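Local coordinates for protein macrophomate synthase intermolecular Diels-Alderase (Macrophoma commelinae, PDB 1IZC) that binds a magnesium ion and pyruvic acid as a TIM-barrel protein of the HpcH/HpaI aldolase/citrate lyase family, at residues T42-A47 with I271-D276; D83-A88 with L114-A119; M139-I144 with T173-V178. The protein carries 1 engineered substitution. All blocks are in the same frame, centred on the assembly; numbering follows the deposited sequence.

Contact 1 (T42-A47 with I271-D276)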
loop_
_atom_site.group_PDB
_atom_site.type_symbol
_atom_site.label_atom_id
_atom_site.label_comp_id
_atom_site.label_asym_id
_atom_site.label_seq_id
_atom_site.Cartn_x
_atom_site.Cartn_y
_atom_site.Cartn_z
ATOM N N THR A 42 -33.769 -17.081 -4.970
ATOM C CA THR A 42 -32.837 -17.174 -3.852
ATOM C C THR A 42 -31.512 -16.583 -4.338
ATOM O O THR A 42 -31.049 -16.918 -5.425
ATOM C CB THR A 42 -32.635 -18.651 -3.444
ATOM O OG1 THR A 42 -33.803 -19.111 -2.746
ATOM C CG2 THR A 42 -31.405 -18.821 -2.554
ATOM N N LEU A 43 -30.922 -15.693 -3.541
ATOM C CA LEU A 43 -29.665 -15.046 -3.922
ATOM C C LEU A 43 -28.483 -15.995 -3.876
ATOM O O LEU A 43 -28.217 -16.619 -2.848
ATOM C CB LEU A 43 -29.380 -13.855 -3.006
ATOM C CG LEU A 43 -30.289 -12.639 -3.173
ATOM C CD1 LEU A 43 -31.708 -13.013 -2.813
ATOM C CD2 LEU A 43 -29.802 -11.500 -2.276
ATOM N N MET A 44 -27.777 -16.101 -4.996
ATOM C CA MET A 44 -26.603 -16.966 -5.064
ATOM C C MET A 44 -25.383 -16.040 -5.110
ATOM O O MET A 44 -25.247 -15.230 -6.031
ATOM C CB MET A 44 -26.670 -17.837 -6.319
ATOM C CG MET A 44 -27.974 -18.628 -6.452
ATOM S SD MET A 44 -28.275 -19.694 -5.037
ATOM C CE MET A 44 -29.894 -20.411 -5.535
ATOM N N GLY A 45 -24.520 -16.152 -4.099
ATOM C CA GLY A 45 -23.358 -15.285 -4.042
ATOM C C GLY A 45 -22.041 -15.993 -3.795
ATOM O O GLY A 45 -21.951 -17.221 -3.849
ATOM N N VAL A 46 -21.020 -15.198 -3.495
ATOM C CA VAL A 46 -19.679 -15.716 -3.271
ATOM C C VAL A 46 -19.076 -15.086 -2.024
ATOM O O VAL A 46 -19.260 -13.883 -1.767
ATOM C CB VAL A 46 -18.785 -15.436 -4.528
ATOM C CG1 VAL A 46 -18.667 -13.932 -4.785
ATOM C CG2 VAL A 46 -17.406 -16.068 -4.358
ATOM N N ALA A 47 -18.386 -15.910 -1.235
ATOM C CA ALA A 47 -17.741 -15.449 -0.002
ATOM C C ALA A 47 -16.354 -14.960 -0.405
ATOM O O ALA A 47 -15.659 -15.621 -1.171
ATOM C CB ALA A 47 -17.651 -16.589 1.000
ATOM N N ILE A 271 -27.492 -17.718 -0.382
ATOM C CA ILE A 271 -26.517 -18.791 -0.246
ATOM C C ILE A 271 -25.187 -18.469 -0.918
ATOM O O ILE A 271 -25.161 -18.109 -2.089
ATOM C CB ILE A 271 -27.048 -20.089 -0.892
ATOM C CG1 ILE A 271 -28.452 -20.408 -0.355
ATOM C CG2 ILE A 271 -26.080 -21.240 -0.620
ATOM C CD1 ILE A 271 -29.114 -21.587 -1.066
ATOM N N ALA A 272 -24.094 -18.598 -0.170
ATOM C CA ALA A 272 -22.768 -18.374 -0.744
ATOM C C ALA A 272 -22.433 -19.735 -1.353
ATOM O O ALA A 272 -22.284 -20.717 -0.624
ATOM C CB ALA A 272 -21.778 -18.022 0.348
ATOM N N VAL A 273 -22.330 -19.792 -2.679
ATOM C CA VAL A 273 -22.070 -21.054 -3.358
ATOM C C VAL A 273 -20.615 -21.338 -3.695
ATOM O O VAL A 273 -20.300 -22.382 -4.263
ATOM C CB VAL A 273 -22.926 -21.174 -4.645
ATOM C CG1 VAL A 273 -24.423 -21.124 -4.277
ATOM C CG2 VAL A 273 -22.572 -20.073 -5.620
ATOM N N GLN A 274 -19.734 -20.411 -3.350
ATOM C CA GLN A 274 -18.304 -20.586 -3.594
ATOM C C GLN A 274 -17.600 -19.658 -2.600
ATOM O O GLN A 274 -18.180 -18.671 -2.144
ATOM C CB GLN A 274 -17.997 -20.217 -5.050
ATOM C CG GLN A 274 -16.845 -20.957 -5.726
ATOM C CD GLN A 274 -16.616 -22.368 -5.214
ATOM O OE1 GLN A 274 -15.911 -22.568 -4.223
ATOM N NE2 GLN A 274 -17.205 -23.350 -5.884
ATOM N N PHE A 275 -16.364 -19.994 -2.243
ATOM C CA PHE A 275 -15.585 -19.221 -1.282
ATOM C C PHE A 275 -14.254 -19.000 -1.983
ATOM O O PHE A 275 -13.637 -19.961 -2.464
ATOM C CB PHE A 275 -15.459 -20.052 -0.006
ATOM C CG PHE A 275 -16.750 -20.752 0.354
ATOM C CD1 PHE A 275 -17.142 -21.907 -0.330
ATOM C CD2 PHE A 275 -17.633 -20.185 1.267
ATOM C CE1 PHE A 275 -18.401 -22.481 -0.120
ATOM C CE2 PHE A 275 -18.896 -20.747 1.488
ATOM C CZ PHE A 275 -19.282 -21.896 0.791
ATOM N N ASP A 276 -13.813 -17.749 -2.075
ATOM C CA ASP A 276 -12.594 -17.515 -2.819
ATOM C C ASP A 276 -11.355 -18.239 -2.327
ATOM O O ASP A 276 -10.668 -18.876 -3.131
ATOM C CB ASP A 276 -12.345 -16.001 -3.041
ATOM C CG ASP A 276 -12.133 -15.206 -1.762
ATOM O OD1 ASP A 276 -12.255 -15.742 -0.641
ATOM O OD2 ASP A 276 -11.824 -14.008 -1.910
#

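Contact 2 (D83-A88 with L114-A119)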
loop_
_atom_site.group_PDB
_atom_site.type_symbol
_atom_site.label_atom_id
_atom_site.label_comp_id
_atom_site.label_asym_id
_atom_site.label_seq_id
_atom_site.Cartn_x
_atom_site.Cartn_y
_atom_site.Cartn_z
ATOM N N ASP A 83 -12.593 0.119 -0.684
ATOM C CA ASP A 83 -12.389 -0.072 -2.115
ATOM C C ASP A 83 -12.983 -1.375 -2.625
ATOM O O ASP A 83 -13.454 -1.431 -3.764
ATOM C CB ASP A 83 -10.891 -0.025 -2.465
ATOM C CG ASP A 83 -10.296 1.382 -2.349
ATOM O OD1 ASP A 83 -11.051 2.357 -2.198
ATOM O OD2 ASP A 83 -9.058 1.513 -2.434
ATOM N N ALA A 84 -12.970 -2.420 -1.798
ATOM C CA ALA A 84 -13.511 -3.707 -2.218
ATOM C C ALA A 84 -15.031 -3.594 -2.354
ATOM O O ALA A 84 -15.629 -4.108 -3.302
ATOM C CB ALA A 84 -13.150 -4.803 -1.187
ATOM N N ILE A 85 -15.659 -2.894 -1.419
ATOM C CA ILE A 85 -17.110 -2.744 -1.478
ATOM C C ILE A 85 -17.482 -1.954 -2.741
ATOM O O ILE A 85 -18.392 -2.346 -3.483
ATOM C CB ILE A 85 -17.638 -2.060 -0.205
ATOM C CG1 ILE A 85 -17.404 -3.000 0.991
ATOM C CG2 ILE A 85 -19.148 -1.760 -0.349
ATOM C CD1 ILE A 85 -17.685 -2.359 2.367
ATOM N N HIS A 86 -16.769 -0.859 -2.993
ATOM C CA HIS A 86 -17.009 -0.063 -4.199
ATOM C C HIS A 86 -16.789 -0.944 -5.431
ATOM O O HIS A 86 -17.591 -0.941 -6.352
ATOM C CB HIS A 86 -16.033 1.107 -4.313
ATOM C CG HIS A 86 -16.433 2.323 -3.538
ATOM N ND1 HIS A 86 -15.683 3.478 -3.543
ATOM C CD2 HIS A 86 -17.508 2.570 -2.751
ATOM C CE1 HIS A 86 -16.280 4.388 -2.792
ATOM N NE2 HIS A 86 -17.391 3.862 -2.302
ATOM N N ALA A 87 -15.684 -1.679 -5.460
ATOM C CA ALA A 87 -15.413 -2.518 -6.637
ATOM C C ALA A 87 -16.496 -3.570 -6.891
ATOM O O ALA A 87 -16.880 -3.810 -8.047
ATOM C CB ALA A 87 -14.048 -3.192 -6.504
ATOM N N ALA A 88 -16.990 -4.208 -5.833
ATOM C CA ALA A 88 -18.039 -5.220 -6.012
ATOM C C ALA A 88 -19.263 -4.633 -6.707
ATOM O O ALA A 88 -19.814 -5.228 -7.637
ATOM C CB ALA A 88 -18.454 -5.807 -4.656
ATOM N N LEU A 114 -20.633 0.434 5.950
ATOM C CA LEU A 114 -21.851 1.144 5.564
ATOM C C LEU A 114 -21.567 2.346 4.655
ATOM O O LEU A 114 -22.209 2.509 3.604
ATOM C CB LEU A 114 -22.600 1.617 6.814
ATOM C CG LEU A 114 -23.144 0.518 7.739
ATOM C CD1 LEU A 114 -23.589 1.170 9.049
ATOM C CD2 LEU A 114 -24.291 -0.236 7.077
ATOM N N ASP A 115 -20.609 3.175 5.052
ATOM C CA ASP A 115 -20.258 4.369 4.267
ATOM C C ASP A 115 -19.841 3.985 2.838
ATOM O O ASP A 115 -20.073 4.752 1.901
ATOM C CB ASP A 115 -19.111 5.172 4.922
ATOM C CG ASP A 115 -19.547 5.970 6.167
ATOM O OD1 ASP A 115 -20.764 6.120 6.401
ATOM O OD2 ASP A 115 -18.649 6.461 6.908
ATOM N N ALA A 116 -19.233 2.806 2.666
ATOM C CA ALA A 116 -18.814 2.364 1.334
ATOM C C ALA A 116 -19.941 1.771 0.493
ATOM O O ALA A 116 -19.763 1.544 -0.701
ATOM C CB ALA A 116 -17.653 1.342 1.437
ATOM N N GLY A 117 -21.090 1.485 1.101
ATOM C CA GLY A 117 -22.191 0.953 0.316
ATOM C C GLY A 117 -22.659 -0.463 0.611
ATOM O O GLY A 117 -23.390 -1.043 -0.182
ATOM N N ALA A 118 -22.253 -1.038 1.738
ATOM C CA ALA A 118 -22.701 -2.396 2.054
ATOM C C ALA A 118 -24.206 -2.386 2.289
ATOM O O ALA A 118 -24.716 -1.503 2.980
ATOM C CB ALA A 118 -21.983 -2.922 3.300
ATOM N N ALA A 119 -24.907 -3.372 1.734
ATOM C CA ALA A 119 -26.368 -3.456 1.888
ATOM C C ALA A 119 -26.791 -4.390 3.016
ATOM O O ALA A 119 -27.946 -4.387 3.429
ATOM C CB ALA A 119 -27.003 -3.916 0.569
HETATM O O HOH W 1 -19.552 5.151 -0.834
#

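Contact 3 (M139-I144 with T173-V178)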
loop_
_atom_site.group_PDB
_atom_site.type_symbol
_atom_site.label_atom_id
_atom_site.label_comp_id
_atom_site.label_asym_id
_atom_site.label_seq_id
_atom_site.Cartn_x
_atom_site.Cartn_y
_atom_site.Cartn_z
ATOM N N MET A 139 -26.280 1.349 12.806
ATOM C CA MET A 139 -26.533 1.098 11.390
ATOM C C MET A 139 -27.552 1.971 10.694
ATOM O O MET A 139 -27.534 2.118 9.468
ATOM C CB MET A 139 -26.961 -0.352 11.202
ATOM C CG MET A 139 -25.834 -1.357 11.318
ATOM S SD MET A 139 -26.398 -3.061 11.175
ATOM C CE MET A 139 -27.033 -3.062 9.449
ATOM N N TYR A 140 -28.458 2.547 11.465
ATOM C CA TYR A 140 -29.504 3.342 10.861
ATOM C C TYR A 140 -29.566 4.742 11.417
ATOM O O TYR A 140 -29.273 4.970 12.592
ATOM C CB TYR A 140 -30.860 2.644 11.056
ATOM C CG TYR A 140 -30.913 1.247 10.467
ATOM C CD1 TYR A 140 -30.593 0.127 11.237
ATOM C CD2 TYR A 140 -31.252 1.051 9.127
ATOM C CE1 TYR A 140 -30.607 -1.160 10.686
ATOM C CE2 TYR A 140 -31.263 -0.226 8.564
ATOM C CZ TYR A 140 -30.942 -1.327 9.347
ATOM O OH TYR A 140 -30.951 -2.584 8.772
ATOM N N TYR A 141 -29.942 5.680 10.555
ATOM C CA TYR A 141 -30.080 7.073 10.958
ATOM C C TYR A 141 -31.355 7.252 11.767
ATOM O O TYR A 141 -32.262 6.425 11.705
ATOM C CB TYR A 141 -30.183 7.966 9.722
ATOM C CG TYR A 141 -28.966 7.923 8.839
ATOM C CD1 TYR A 141 -27.767 8.485 9.259
ATOM C CD2 TYR A 141 -29.019 7.332 7.579
ATOM C CE1 TYR A 141 -26.643 8.466 8.445
ATOM C CE2 TYR A 141 -27.901 7.308 6.758
ATOM C CZ TYR A 141 -26.724 7.876 7.195
ATOM O OH TYR A 141 -25.632 7.875 6.369
ATOM N N GLY A 142 -31.410 8.329 12.537
ATOM C CA GLY A 142 -32.617 8.609 13.289
ATOM C C GLY A 142 -33.727 8.757 12.263
ATOM O O GLY A 142 -33.471 9.156 11.123
ATOM N N PRO A 143 -34.984 8.483 12.633
ATOM C CA PRO A 143 -35.463 8.047 13.946
ATOM C C PRO A 143 -35.219 6.585 14.326
ATOM O O PRO A 143 -35.510 6.185 15.446
ATOM C CB PRO A 143 -36.953 8.370 13.879
ATOM C CG PRO A 143 -37.273 8.067 12.442
ATOM C CD PRO A 143 -36.108 8.673 11.693
ATOM N N ILE A 144 -34.681 5.787 13.412
ATOM C CA ILE A 144 -34.460 4.376 13.711
ATOM C C ILE A 144 -33.274 4.150 14.642
ATOM O O ILE A 144 -33.365 3.387 15.615
ATOM C CB ILE A 144 -34.261 3.572 12.409
ATOM C CG1 ILE A 144 -35.491 3.755 11.510
ATOM C CG2 ILE A 144 -34.015 2.096 12.736
ATOM C CD1 ILE A 144 -35.412 3.023 10.178
ATOM N N THR A 173 -32.439 6.041 1.403
ATOM C CA THR A 173 -31.774 4.927 0.732
ATOM C C THR A 173 -31.184 4.003 1.779
ATOM O O THR A 173 -31.416 2.786 1.775
ATOM C CB THR A 173 -30.643 5.439 -0.163
ATOM O OG1 THR A 173 -31.200 6.254 -1.192
ATOM C CG2 THR A 173 -29.877 4.265 -0.787
ATOM N N SER A 174 -30.420 4.589 2.691
ATOM C CA SER A 174 -29.780 3.813 3.730
ATOM C C SER A 174 -30.750 3.108 4.665
ATOM O O SER A 174 -30.610 1.918 4.950
ATOM C CB SER A 174 -28.843 4.709 4.535
ATOM O OG SER A 174 -27.779 5.171 3.705
ATOM N N ASN A 175 -31.754 3.827 5.144
ATOM C CA ASN A 175 -32.668 3.191 6.079
ATOM C C ASN A 175 -33.639 2.183 5.453
ATOM O O ASN A 175 -34.160 1.306 6.151
ATOM C CB ASN A 175 -33.405 4.270 6.887
ATOM C CG ASN A 175 -32.540 4.851 8.027
ATOM O OD1 ASN A 175 -31.338 4.564 8.138
ATOM N ND2 ASN A 175 -33.156 5.677 8.871
ATOM N N ASN A 176 -33.856 2.280 4.143
ATOM C CA ASN A 176 -34.758 1.363 3.462
ATOM C C ASN A 176 -34.064 0.182 2.783
ATOM O O ASN A 176 -34.685 -0.849 2.554
ATOM C CB ASN A 176 -35.576 2.094 2.390
ATOM C CG ASN A 176 -36.454 3.185 2.963
ATOM O OD1 ASN A 176 -36.936 3.081 4.084
ATOM N ND2 ASN A 176 -36.681 4.230 2.184
ATOM N N HIS A 177 -32.784 0.329 2.457
ATOM C CA HIS A 177 -32.078 -0.739 1.740
ATOM C C HIS A 177 -31.235 -1.678 2.589
ATOM O O HIS A 177 -31.091 -2.859 2.253
ATOM C CB HIS A 177 -31.138 -0.138 0.687
ATOM C CG HIS A 177 -31.834 0.443 -0.505
ATOM N ND1 HIS A 177 -31.147 0.869 -1.623
ATOM C CD2 HIS A 177 -33.145 0.677 -0.758
ATOM C CE1 HIS A 177 -32.004 1.337 -2.514
ATOM N NE2 HIS A 177 -33.223 1.232 -2.016
ATOM N N VAL A 178 -30.670 -1.142 3.669
ATOM C CA VAL A 178 -29.747 -1.884 4.530
ATOM C C VAL A 178 -30.376 -2.918 5.455
ATOM O O VAL A 178 -31.386 -2.646 6.114
ATOM C CB VAL A 178 -28.893 -0.894 5.353
ATOM C CG1 VAL A 178 -27.959 -1.656 6.295
ATOM C CG2 VAL A 178 -28.074 -0.007 4.400
HETATM O O HOH W 2 -28.487 3.233 7.193
HETATM O O HOH W 3 -26.185 7.307 3.815
#

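Contact 1 (T42-A47 with I271-D276)
Met44 lays its sulfur against Val273 where the first and last strands of a TIM barrel meet and close the cylinder. Strands 43-47 and 271-275 run parallel, their short axes inclined at 42°. With CG anti to the carbonyl carbon and the chain bent at chi2 (-58°), the Met44 chain curls over the outer surface of the sheet, so that SD reaches Val273 CG1 at 4.2 Å; Ile271 emerges on the same side. Helix 260-265 covers Met44 and Ile271 there, and Ala291 of a second subunit also packs on Met44. Beside them, the methyl CG2 of Thr42 meets Ile271 CD1 at 3.9 Å, the two side chains crossing at a slant.

Ala47, Ala272 and Phe275 point to the opposite face. Ala47 CB lies 4.4 Å from Ala272 CB and closer, at 3.6 Å, to Phe275 CD2, approaching the ring obliquely.

Backbone bonds seal the seam. Ile271 N donates to Leu43 O at 2.8 Å, and Ile271 O accepts from Gly45 N. Gly45 O in turn receives Val273 N, after which the register slips by one residue: Ala47 N turns to Gln274 O. The final bond runs from Asp276 N to Ala47 O at 3.0 Å, while the carboxylate of Asp276 grips His48 ND1 through OD2 and Gly49 N through OD1.

Contact 2 (D83-A88 with L114-A119)
The Schellman motif that ends helix 107-116 sets Ala116 against Ile85 of helix 78-91, joining two neighbouring outer helices of the TIM barrel. Gly117 carries the positive phi of this turn, 115°, and its N returns to Leu114 O; lacking a CB, the glycine adopts this backbone shape without crowding the preceding carbonyl.

Ile85 points toward the helix end and straddles the Ala116 methyl: Ala116 CB is 3.8 Å from Ile85 CB and equally 3.8 Å from Ile85 CD1. The extended chi2 of 171° puts Ile85 CD1 alongside that methyl and 4.4 Å from Ala118 CB. The other branch, Ile85 CG2, drops onto the peptide chain instead, 3.4 Å from Ala116 O and 3.8 Å from Ala118 N. Behind this pairing lies the sheet: Ile85 also packs on Val98 and Val100 of strand 97-101, and Ala118 shares Val100, so one strand supports both sides of the contact.

His86 approaches Ala116 from beside Ile85, edge first. His86 CD2 lies 3.2 Å from Ala116 O, which sits near the plane of the ring, so carbon from both side chains crowds a single carbonyl oxygen. The ring's rotation is probably fixed by polar partners at both nitrogens: His86 ND1 is hydrogen-bonded to Lys57 NZ of a neighbouring subunit, and His86 NE2 to a water lying in the ring plane at 2.9 Å. That water bridges the helices, donating a hydrogen bond to Asp115 O at 2.8 Å.

Contact 3 (M139-I144 with T173-V178)
Asn175 starts at CB, 4.1 Å from Ile144 CD1, the two side chains coming from opposite directions. A chi1 of -79° swings CG away from the carbonyl carbon and over to the backbone of Tyr141, where it stands 3.7 Å from Tyr141 N. There the amide forks. OD1 accepts Tyr141 N at 3.0 Å, on a lone pair in the carbonyl plane, with Tyr140 CA and CB close by; a water gives OD1 a second, longer bond and another to Met139 O. ND2 donates to Tyr141 O at 3.1 Å, the donor standing above that carbonyl's plane. Both polar groups of one backbone residue are thus held by a single amide, whose plane lies 32° from the Tyr141 ring.

In the TIM barrel this clasp ties the turn after helix 129-139 to helix 171-177, which leads into strand 179-184, across an excursion of nearly thirty residues.

The neighbouring side chains contact the helix and the residue that follows it. Tyr141 brings its ring edge to Ser174, CE2 being 3.5 Å from Ser174 CB, and a water links their hydroxyls. Tyr140 reaches past Asn175, and its OH donates a hydrogen bond to Val178 O at 2.7 Å, from 57° out of the carbonyl plane; Arg29 NH2 also binds that oxygen. Met139, bent at chi3, ends with CE 3.6 Å from Val178 CG1.

In the fold
Contact 1 joins the two ends of the barrel's strand order, 43-48 and 271-275, and the other six strands lie between its segments along the chain. Contacts 2 and 3 fall within that span, one after the other. Contact 2 lies on the outer helical layer, its centre about 17 Å from that of contact 1; contact 3 is farther out, with centres about 25 Å from contact 1 and 16 Å from contact 2. Contact 1 touches neither, but Leu114, in the last turn of helix 107-116, packs on Met139 and Val178 and so couples the other two. Long-range closure of the sheet is thereby complemented by local links between successive outer elements.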